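Local coordinates for DNA mismatch repair protein MUTS (PDB 1EWQ) that recognises mismatched base pairs in DNA as a sensor for repair and carries a weak ATPase activity, at residues C[541-546]-C[608-614]; C[553-559]-C[594-599]; C[274-278]-C[535-540]. One frame throughout, in Å; residues are numbered along the deposited sequence.

Interaction 1 of 3, residues C[541-546]-C[608-614]; sequences GYVRPR and FVPAEEA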
loop_
_atom_site.group_PDB
_atom_site.type_symbol
_atom_site.label_atom_id
_atom_site.label_comp_id
_atom_site.label_asym_id
_atom_site.label_seq_id
_atom_site.Cartn_x
_atom_site.Cartn_y
_atom_site.Cartn_z
ATOM N N GLY C 541 -12.526 3.814 -33.969
ATOM C CA GLY C 541 -12.304 3.541 -35.377
ATOM C C GLY C 541 -11.548 2.253 -35.676
ATOM O O GLY C 541 -10.451 2.306 -36.248
ATOM N N TYR C 542 -12.128 1.109 -35.290
ATOM C CA TYR C 542 -11.535 -0.210 -35.532
ATOM C C TYR C 542 -12.220 -0.843 -36.736
ATOM O O TYR C 542 -13.334 -0.457 -37.101
ATOM C CB TYR C 542 -11.740 -1.157 -34.345
ATOM C CG TYR C 542 -10.990 -0.843 -33.081
ATOM C CD1 TYR C 542 -10.086 0.221 -33.007
ATOM C CD2 TYR C 542 -11.178 -1.631 -31.943
ATOM C CE1 TYR C 542 -9.382 0.486 -31.821
ATOM C CE2 TYR C 542 -10.483 -1.373 -30.759
ATOM C CZ TYR C 542 -9.592 -0.319 -30.708
ATOM O OH TYR C 542 -8.917 -0.086 -29.539
ATOM N N VAL C 543 -11.577 -1.832 -37.345
ATOM C CA VAL C 543 -12.185 -2.476 -38.499
ATOM C C VAL C 543 -12.263 -3.986 -38.354
ATOM O O VAL C 543 -11.532 -4.584 -37.564
ATOM C CB VAL C 543 -11.414 -2.133 -39.781
ATOM C CG1 VAL C 543 -11.351 -0.609 -39.938
ATOM C CG2 VAL C 543 -10.011 -2.718 -39.727
ATOM N N ARG C 544 -13.159 -4.601 -39.117
ATOM C CA ARG C 544 -13.309 -6.047 -39.074
ATOM C C ARG C 544 -12.153 -6.717 -39.798
ATOM O O ARG C 544 -11.873 -6.402 -40.959
ATOM C CB ARG C 544 -14.633 -6.493 -39.718
ATOM C CG ARG C 544 -14.786 -8.013 -39.767
ATOM C CD ARG C 544 -16.176 -8.447 -40.214
ATOM N NE ARG C 544 -16.292 -9.902 -40.299
ATOM C CZ ARG C 544 -17.434 -10.572 -40.186
ATOM N NH1 ARG C 544 -18.570 -9.921 -39.983
ATOM N NH2 ARG C 544 -17.438 -11.894 -40.260
ATOM N N PRO C 545 -11.448 -7.636 -39.110
ATOM C CA PRO C 545 -10.311 -8.373 -39.664
ATOM C C PRO C 545 -10.753 -9.563 -40.517
ATOM O O PRO C 545 -11.806 -10.146 -40.289
ATOM C CB PRO C 545 -9.567 -8.830 -38.413
ATOM C CG PRO C 545 -10.696 -9.131 -37.482
ATOM C CD PRO C 545 -11.571 -7.903 -37.665
ATOM N N ARG C 546 -9.939 -9.918 -41.501
ATOM C CA ARG C 546 -10.247 -11.051 -42.354
ATOM C C ARG C 546 -9.197 -12.109 -42.033
ATOM O O ARG C 546 -8.054 -11.780 -41.746
ATOM C CB ARG C 546 -10.158 -10.656 -43.823
ATOM C CG ARG C 546 -10.925 -9.389 -44.185
ATOM C CD ARG C 546 -12.414 -9.508 -43.899
ATOM N NE ARG C 546 -13.112 -8.246 -44.147
ATOM C CZ ARG C 546 -14.417 -8.057 -43.954
ATOM N NH1 ARG C 546 -15.178 -9.052 -43.510
ATOM N NH2 ARG C 546 -14.965 -6.873 -44.202
ATOM N N PHE C 608 -13.181 -6.224 -33.396
ATOM C CA PHE C 608 -12.651 -5.475 -34.534
ATOM C C PHE C 608 -11.253 -5.066 -34.037
ATOM O O PHE C 608 -10.983 -5.141 -32.837
ATOM C CB PHE C 608 -13.498 -4.230 -34.804
ATOM C CG PHE C 608 -14.706 -4.482 -35.668
ATOM C CD1 PHE C 608 -15.388 -5.689 -35.607
ATOM C CD2 PHE C 608 -15.177 -3.487 -36.532
ATOM C CE1 PHE C 608 -16.519 -5.911 -36.389
ATOM C CE2 PHE C 608 -16.311 -3.695 -37.321
ATOM C CZ PHE C 608 -16.986 -4.909 -37.251
ATOM N N VAL C 609 -10.378 -4.613 -34.929
ATOM C CA VAL C 609 -9.022 -4.256 -34.517
ATOM C C VAL C 609 -8.615 -2.847 -34.955
ATOM O O VAL C 609 -9.227 -2.265 -35.854
ATOM C CB VAL C 609 -8.008 -5.284 -35.076
ATOM C CG1 VAL C 609 -8.399 -6.705 -34.632
ATOM C CG2 VAL C 609 -7.984 -5.204 -36.605
ATOM N N PRO C 610 -7.574 -2.280 -34.314
ATOM C CA PRO C 610 -7.084 -0.934 -34.635
ATOM C C PRO C 610 -6.217 -0.879 -35.890
ATOM O O PRO C 610 -4.997 -0.978 -35.814
ATOM C CB PRO C 610 -6.300 -0.544 -33.376
ATOM C CG PRO C 610 -5.749 -1.869 -32.920
ATOM C CD PRO C 610 -6.947 -2.780 -33.075
ATOM N N ALA C 611 -6.856 -0.721 -37.044
ATOM C CA ALA C 611 -6.140 -0.644 -38.314
ATOM C C ALA C 611 -7.087 -0.193 -39.421
ATOM O O ALA C 611 -8.292 -0.071 -39.203
ATOM C CB ALA C 611 -5.550 -2.012 -38.666
ATOM N N GLU C 612 -6.537 0.071 -40.600
ATOM C CA GLU C 612 -7.356 0.465 -41.734
ATOM C C GLU C 612 -7.899 -0.814 -42.345
ATOM O O GLU C 612 -9.052 -0.882 -42.750
ATOM C CB GLU C 612 -6.526 1.237 -42.759
ATOM C CG GLU C 612 -6.643 2.739 -42.610
ATOM C CD GLU C 612 -5.756 3.496 -43.577
ATOM O OE1 GLU C 612 -5.500 2.969 -44.683
ATOM O OE2 GLU C 612 -5.323 4.621 -43.239
ATOM N N GLU C 613 -7.052 -1.834 -42.391
ATOM C CA GLU C 613 -7.428 -3.134 -42.927
ATOM C C GLU C 613 -6.527 -4.143 -42.251
ATOM O O GLU C 613 -5.375 -3.850 -41.939
ATOM C CB GLU C 613 -7.213 -3.198 -44.446
ATOM C CG GLU C 613 -7.690 -4.507 -45.095
ATOM C CD GLU C 613 -7.527 -4.509 -46.609
ATOM O OE1 GLU C 613 -7.852 -5.531 -47.261
ATOM O OE2 GLU C 613 -7.070 -3.479 -47.153
ATOM N N ALA C 614 -7.049 -5.329 -42.005
ATOM C CA ALA C 614 -6.236 -6.341 -41.368
ATOM C C ALA C 614 -6.635 -7.711 -41.872
ATOM O O ALA C 614 -7.802 -8.097 -41.814
ATOM C CB ALA C 614 -6.381 -6.258 -39.845
HETATM O O HOH W 1 -9.828 2.526 -39.229
HETATM O O HOH W 2 -9.858 -5.691 -42.379
#

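Interaction 2 of 3, residues C[553-559]-C[594-599]; sequences IRAGRHP and RQTALI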
loop_
_atom_site.group_PDB
_atom_site.type_symbol
_atom_site.label_atom_id
_atom_site.label_comp_id
_atom_site.label_asym_id
_atom_site.label_seq_id
_atom_site.Cartn_x
_atom_site.Cartn_y
_atom_site.Cartn_z
ATOM N N ILE C 553 -1.468 -6.153 -42.511
ATOM C CA ILE C 553 -2.051 -5.079 -41.731
ATOM C C ILE C 553 -1.692 -3.723 -42.322
ATOM O O ILE C 553 -0.515 -3.406 -42.500
ATOM C CB ILE C 553 -1.546 -5.125 -40.266
ATOM C CG1 ILE C 553 -1.851 -6.494 -39.646
ATOM C CG2 ILE C 553 -2.195 -4.016 -39.458
ATOM C CD1 ILE C 553 -1.366 -6.643 -38.204
ATOM N N ARG C 554 -2.709 -2.929 -42.630
ATOM C CA ARG C 554 -2.484 -1.596 -43.161
ATOM C C ARG C 554 -2.833 -0.583 -42.078
ATOM O O ARG C 554 -3.934 -0.606 -41.531
ATOM C CB ARG C 554 -3.350 -1.336 -44.403
ATOM C CG ARG C 554 -3.007 -0.011 -45.117
ATOM C CD ARG C 554 -3.789 0.201 -46.427
ATOM N NE ARG C 554 -5.183 0.601 -46.210
ATOM C CZ ARG C 554 -6.232 -0.123 -46.586
ATOM N NH1 ARG C 554 -6.044 -1.285 -47.198
ATOM N NH2 ARG C 554 -7.467 0.310 -46.356
ATOM N N ALA C 555 -1.883 0.291 -41.764
ATOM C CA ALA C 555 -2.086 1.330 -40.765
ATOM C C ALA C 555 -2.549 0.820 -39.406
ATOM O O ALA C 555 -3.535 1.317 -38.856
ATOM C CB ALA C 555 -3.081 2.379 -41.296
ATOM N N GLY C 556 -1.829 -0.158 -38.862
ATOM C CA GLY C 556 -2.181 -0.684 -37.558
ATOM C C GLY C 556 -1.624 0.206 -36.460
ATOM O O GLY C 556 -0.664 0.945 -36.682
ATOM N N ARG C 557 -2.226 0.142 -35.276
ATOM C CA ARG C 557 -1.779 0.947 -34.152
ATOM C C ARG C 557 -1.955 0.177 -32.846
ATOM O O ARG C 557 -2.808 -0.711 -32.745
ATOM C CB ARG C 557 -2.588 2.238 -34.057
ATOM C CG ARG C 557 -3.327 2.636 -35.317
ATOM C CD ARG C 557 -4.642 3.241 -34.923
ATOM N NE ARG C 557 -5.725 2.786 -35.768
ATOM C CZ ARG C 557 -6.999 2.772 -35.402
ATOM N NH1 ARG C 557 -7.359 3.179 -34.196
ATOM N NH2 ARG C 557 -7.914 2.371 -36.260
ATOM N N HIS C 558 -1.146 0.526 -31.848
ATOM C CA HIS C 558 -1.234 -0.114 -30.545
ATOM C C HIS C 558 -2.528 0.429 -29.932
ATOM O O HIS C 558 -2.640 1.623 -29.663
ATOM C CB HIS C 558 -0.027 0.267 -29.683
ATOM C CG HIS C 558 0.082 -0.528 -28.417
ATOM N ND1 HIS C 558 -0.900 -0.521 -27.447
ATOM C CD2 HIS C 558 1.060 -1.346 -27.957
ATOM C CE1 HIS C 558 -0.528 -1.296 -26.442
ATOM N NE2 HIS C 558 0.655 -1.808 -26.725
ATOM N N PRO C 559 -3.523 -0.445 -29.707
ATOM C CA PRO C 559 -4.817 -0.051 -29.138
ATOM C C PRO C 559 -4.772 0.650 -27.783
ATOM O O PRO C 559 -5.707 1.361 -27.422
ATOM C CB PRO C 559 -5.587 -1.369 -29.086
ATOM C CG PRO C 559 -4.486 -2.391 -28.876
ATOM C CD PRO C 559 -3.434 -1.911 -29.852
ATOM N N ARG C 594 4.458 -5.198 -30.082
ATOM C CA ARG C 594 3.281 -5.393 -29.245
ATOM C C ARG C 594 1.960 -5.117 -29.958
ATOM O O ARG C 594 0.994 -5.852 -29.747
ATOM C CB ARG C 594 3.362 -4.533 -27.985
ATOM C CG ARG C 594 4.556 -4.842 -27.070
ATOM C CD ARG C 594 4.497 -3.987 -25.812
ATOM N NE ARG C 594 5.732 -4.051 -25.051
ATOM C CZ ARG C 594 6.677 -3.112 -25.065
ATOM N NH1 ARG C 594 6.528 -2.011 -25.802
ATOM N NH2 ARG C 594 7.783 -3.283 -24.354
ATOM N N GLN C 595 1.903 -4.077 -30.799
ATOM C CA GLN C 595 0.650 -3.771 -31.494
ATOM C C GLN C 595 0.256 -4.925 -32.398
ATOM O O GLN C 595 -0.925 -5.206 -32.572
ATOM C CB GLN C 595 0.752 -2.455 -32.299
ATOM C CG GLN C 595 1.225 -2.542 -33.751
ATOM C CD GLN C 595 1.276 -1.158 -34.435
ATOM O OE1 GLN C 595 1.183 -1.043 -35.661
ATOM N NE2 GLN C 595 1.438 -0.118 -33.643
ATOM N N THR C 596 1.255 -5.602 -32.955
ATOM C CA THR C 596 1.018 -6.743 -33.831
ATOM C C THR C 596 0.328 -7.857 -33.040
ATOM O O THR C 596 -0.679 -8.413 -33.476
ATOM C CB THR C 596 2.344 -7.274 -34.398
ATOM O OG1 THR C 596 2.980 -6.242 -35.159
ATOM C CG2 THR C 596 2.105 -8.484 -35.283
ATOM N N ALA C 597 0.869 -8.168 -31.866
ATOM C CA ALA C 597 0.298 -9.202 -31.014
ATOM C C ALA C 597 -1.110 -8.813 -30.559
ATOM O O ALA C 597 -2.019 -9.650 -30.515
ATOM C CB ALA C 597 1.194 -9.427 -29.796
ATOM N N LEU C 598 -1.298 -7.542 -30.225
ATOM C CA LEU C 598 -2.613 -7.110 -29.768
ATOM C C LEU C 598 -3.671 -7.182 -30.859
ATOM O O LEU C 598 -4.798 -7.602 -30.608
ATOM C CB LEU C 598 -2.537 -5.700 -29.167
ATOM C CG LEU C 598 -1.753 -5.684 -27.849
ATOM C CD1 LEU C 598 -1.542 -4.242 -27.379
ATOM C CD2 LEU C 598 -2.495 -6.505 -26.807
ATOM N N ILE C 599 -3.315 -6.784 -32.072
ATOM C CA ILE C 599 -4.272 -6.848 -33.174
ATOM C C ILE C 599 -4.704 -8.303 -33.381
ATOM O O ILE C 599 -5.894 -8.589 -33.550
ATOM C CB ILE C 599 -3.647 -6.289 -34.476
ATOM C CG1 ILE C 599 -3.494 -4.767 -34.350
ATOM C CG2 ILE C 599 -4.497 -6.670 -35.684
ATOM C CD1 ILE C 599 -2.651 -4.156 -35.455
#

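Interaction 3 of 3, residues C[274-278]-C[535-540]; sequences SVLDE and EVAVRY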
loop_
_atom_site.group_PDB
_atom_site.type_symbol
_atom_site.label_atom_id
_atom_site.label_comp_id
_atom_site.label_asym_id
_atom_site.label_seq_id
_atom_site.Cartn_x
_atom_site.Cartn_y
_atom_site.Cartn_z
ATOM N N SER C 274 -8.839 -2.823 -19.959
ATOM C CA SER C 274 -9.481 -1.587 -19.525
ATOM C C SER C 274 -9.920 -0.759 -20.731
ATOM O O SER C 274 -10.927 -0.057 -20.674
ATOM C CB SER C 274 -8.541 -0.758 -18.634
ATOM O OG SER C 274 -7.507 -0.161 -19.391
ATOM N N VAL C 275 -9.161 -0.848 -21.819
ATOM C CA VAL C 275 -9.480 -0.110 -23.039
ATOM C C VAL C 275 -10.607 -0.781 -23.809
ATOM O O VAL C 275 -11.527 -0.129 -24.283
ATOM C CB VAL C 275 -8.255 -0.024 -23.982
ATOM C CG1 VAL C 275 -8.682 0.502 -25.354
ATOM C CG2 VAL C 275 -7.202 0.879 -23.388
ATOM N N LEU C 276 -10.524 -2.099 -23.918
ATOM C CA LEU C 276 -11.497 -2.887 -24.656
ATOM C C LEU C 276 -12.861 -2.961 -23.994
ATOM O O LEU C 276 -13.895 -2.937 -24.669
ATOM C CB LEU C 276 -10.975 -4.315 -24.822
ATOM C CG LEU C 276 -10.997 -4.995 -26.190
ATOM C CD1 LEU C 276 -11.118 -6.509 -25.986
ATOM C CD2 LEU C 276 -12.148 -4.479 -27.032
ATOM N N ASP C 277 -12.860 -3.046 -22.669
ATOM C CA ASP C 277 -14.086 -3.215 -21.916
ATOM C C ASP C 277 -15.019 -2.033 -21.664
ATOM O O ASP C 277 -14.733 -1.151 -20.857
ATOM C CB ASP C 277 -13.750 -3.877 -20.581
ATOM C CG ASP C 277 -14.981 -4.209 -19.781
ATOM O OD1 ASP C 277 -15.914 -4.784 -20.368
ATOM O OD2 ASP C 277 -15.013 -3.903 -18.572
ATOM N N GLU C 278 -16.155 -2.042 -22.351
ATOM C CA GLU C 278 -17.177 -1.014 -22.189
ATOM C C GLU C 278 -18.469 -1.765 -21.885
ATOM O O GLU C 278 -19.580 -1.297 -22.169
ATOM C CB GLU C 278 -17.340 -0.198 -23.469
ATOM C CG GLU C 278 -16.054 0.411 -23.962
ATOM C CD GLU C 278 -16.292 1.606 -24.867
ATOM O OE1 GLU C 278 -17.428 1.745 -25.384
ATOM O OE2 GLU C 278 -15.344 2.403 -25.066
ATOM N N GLU C 535 -19.262 -0.876 -29.656
ATOM C CA GLU C 535 -19.128 0.457 -29.084
ATOM C C GLU C 535 -17.680 0.936 -29.193
ATOM O O GLU C 535 -17.417 2.056 -29.634
ATOM C CB GLU C 535 -19.537 0.433 -27.615
ATOM C CG GLU C 535 -19.904 1.783 -27.032
ATOM C CD GLU C 535 -21.232 2.304 -27.567
ATOM O OE1 GLU C 535 -21.976 1.515 -28.178
ATOM O OE2 GLU C 535 -21.539 3.494 -27.371
ATOM N N VAL C 536 -16.749 0.083 -28.771
ATOM C CA VAL C 536 -15.329 0.397 -28.814
ATOM C C VAL C 536 -14.886 0.592 -30.261
ATOM O O VAL C 536 -14.133 1.509 -30.574
ATOM C CB VAL C 536 -14.483 -0.751 -28.189
ATOM C CG1 VAL C 536 -13.012 -0.596 -28.579
ATOM C CG2 VAL C 536 -14.620 -0.735 -26.686
ATOM N N ALA C 537 -15.353 -0.293 -31.132
ATOM C CA ALA C 537 -14.997 -0.234 -32.542
ATOM C C ALA C 537 -15.427 1.105 -33.162
ATOM O O ALA C 537 -14.670 1.721 -33.914
ATOM C CB ALA C 537 -15.643 -1.400 -33.286
ATOM N N VAL C 538 -16.638 1.553 -32.839
ATOM C CA VAL C 538 -17.131 2.813 -33.389
ATOM C C VAL C 538 -16.380 4.007 -32.813
ATOM O O VAL C 538 -15.998 4.918 -33.540
ATOM C CB VAL C 538 -18.652 3.009 -33.124
ATOM C CG1 VAL C 538 -19.090 4.392 -33.599
ATOM C CG2 VAL C 538 -19.439 1.958 -33.868
ATOM N N ARG C 539 -16.154 3.985 -31.506
ATOM C CA ARG C 539 -15.470 5.074 -30.824
ATOM C C ARG C 539 -13.996 5.294 -31.172
ATOM O O ARG C 539 -13.530 6.437 -31.219
ATOM C CB ARG C 539 -15.601 4.885 -29.308
ATOM C CG ARG C 539 -14.767 5.845 -28.475
ATOM C CD ARG C 539 -15.199 5.803 -27.011
ATOM N NE ARG C 539 -16.514 6.417 -26.838
ATOM C CZ ARG C 539 -17.558 5.834 -26.256
ATOM N NH1 ARG C 539 -17.461 4.601 -25.775
ATOM N NH2 ARG C 539 -18.708 6.489 -26.164
ATOM N N TYR C 540 -13.270 4.207 -31.412
ATOM C CA TYR C 540 -11.846 4.296 -31.697
ATOM C C TYR C 540 -11.502 4.010 -33.146
ATOM O O TYR C 540 -10.330 3.968 -33.511
ATOM C CB TYR C 540 -11.090 3.336 -30.773
ATOM C CG TYR C 540 -11.333 3.611 -29.301
ATOM C CD1 TYR C 540 -11.552 2.565 -28.399
ATOM C CD2 TYR C 540 -11.360 4.918 -28.812
ATOM C CE1 TYR C 540 -11.800 2.820 -27.043
ATOM C CE2 TYR C 540 -11.603 5.180 -27.461
ATOM C CZ TYR C 540 -11.825 4.134 -26.585
ATOM O OH TYR C 540 -12.090 4.407 -25.260
HETATM O O HOH W 3 -12.933 2.104 -23.573
#

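Interaction 1 of 3, residues C[541-546]-C[608-614]
CB of R544 lies over a face of the F608 ring as a CH-pi contact, 3.9 Å from the centroid and 17° off the normal. The backbone N of R544 sits over the ring too, and Y542 O comes to its edge, near the ring plane. In the second CH-pi contact CD of P610 lies over a face of the Y542 ring, 4.2 Å from the centroid and 6° off the normal. P610 CB touches Y542 CE1 at 3.6 Å. P545 CB packs more loosely on CB of A614 and CG2 of V609. CB of V543 points away from 608-614 overall, yet both methyls lie 3.2 Å from A611 O.

The backbones make one antiparallel, hydrogen-bonded pair. V543 N gives to V609 O at 2.8 Å, and V609 N returns a bond to V543 O at 2.9 Å. R546 N donates to A614 O at 2.8 Å, where strands 546-547 and 613-616 begin to run parallel. Water 1 bridges G541 O and A611 O, and water 2 bridges R544 O and A614 N.

With CG anti to the backbone N (chi1 176°), R544 sends its extended chain to salt bridges with D307 and E303 of helix 299-314. E612 and E613 form a classic beta bulge opposite R554, which is salt-bridged to E612. F608 also packs on helix 299-314, Y542 on helix 514-540, and V609 and P610 on helix 589-603.

Interaction 2 of 3, residues C[553-559]-C[594-599]
L598 places its CD1 methyl over a face of the H558 ring, 3.5 Å from the centroid and 27° off the normal, as a CH-pi contact. The methyl is shifted toward the rim, close to CE1 and NE2. The same CD1 touches P559 CG at 3.8 Å, so one methyl fills the corner between imidazole and proline. R594 adds its CB at 3.9 Å from H558 CD2, then carries its guanidinium away from the contact. At the other end I553 and I599 meet tip to tip, CD1 to CD1 at 3.9 Å. I599 CD1 also lies 4.1 Å from CA of G556. Between these two apolar patches Q595 runs along the backbone of G556, R557 and H558.

H558 CG stands anti to the backbone N (chi1 -170°), which turns a face of the ring to L598 CD1. Its ND1 accepts a hydrogen bond from the backbone N of V560, which fixes the ring's rotation. R557 turns outward to E562 and probably to the carbonyl oxygens of Y540 and G541, the last doubtfully close. L272 of helix 272-276 packs on both P559 and L598. R594 lies beside S590 of the predicted ATP-binding loop, from which helix 589-603 runs.

The contact is buried and mainly apolar, built largely of methyl groups. With ND1 accepting, H558 would probably carry its proton on NE2 if the ring is neutral.

Interaction 3 of 3, residues C[274-278]-C[535-540]
E278 leaves the end of helix 272-276 and faces the last turns of helix 514-540, the backbones coming nearest at L276 and V536, with CA atoms 6.5 Å apart. The E278 carboxylate forms a salt bridge with R539, OE1 to NH1 at 2.9 Å. A weak hydrogen bond runs from the same NH1 to OE2 at 3.1 Å, bent to 146°. One guanidinium nitrogen thus serves both carboxylate oxygens. The carboxylate comes to the guanidinium edge, and the two planes are 35° apart. The R539 chain, bent at chi3 (-71°), brings NH1 back to this site.

V536 lies under the glutamate. Its CG2 touches E278 CG at 3.3 Å and L276 O at 3.1 Å, while its CG1 meets L276 CD2 more loosely. OE1 of E278 rests close to CG of E535, whose own carboxylate turns off to R319 and R323. V275 CG1 packs on CE1 of Y540 at 4.2 Å.

A single water joins three polar atoms. It donates to V275 O at 2.7 Å and to E278 OE2, and accepts from Y540 OH. It lies at the edge of the tyrosine ring, near its plane. E278 O is also held by R323.

The ion pair lies over an apolar base formed by V536, with water joining carboxylate, phenol and helix-end carbonyl. R539, with the water's hydrogen bond, would probably favour the charged form of E278; the like charge of E535 nearby is met by R319 and R323. The contact thereby fastens the short helix 272-276 to the end of the long helix 514-540.

Interaction 3 closes first along the chain, interaction 1 follows, and both segments of interaction 2 fall between those of interaction 1. The centres of interactions 1 and 2 are about 9 Å apart, and that of interaction 3 lies about 13 and 15 Å from them. Interactions 1 and 2 share the sheet in which strands 613-616 and 551-556 are neighbours. Helix 514-540 carries one side of interaction 3 and runs directly into segment 541-546. R557 of interaction 2 probably bonds to Y540 O. Together they probably join the helical part of the chain, with helices 272-276 and 514-540, to the ATPase domain, with nearest atoms about 33 to 45 Å from the bound DNA.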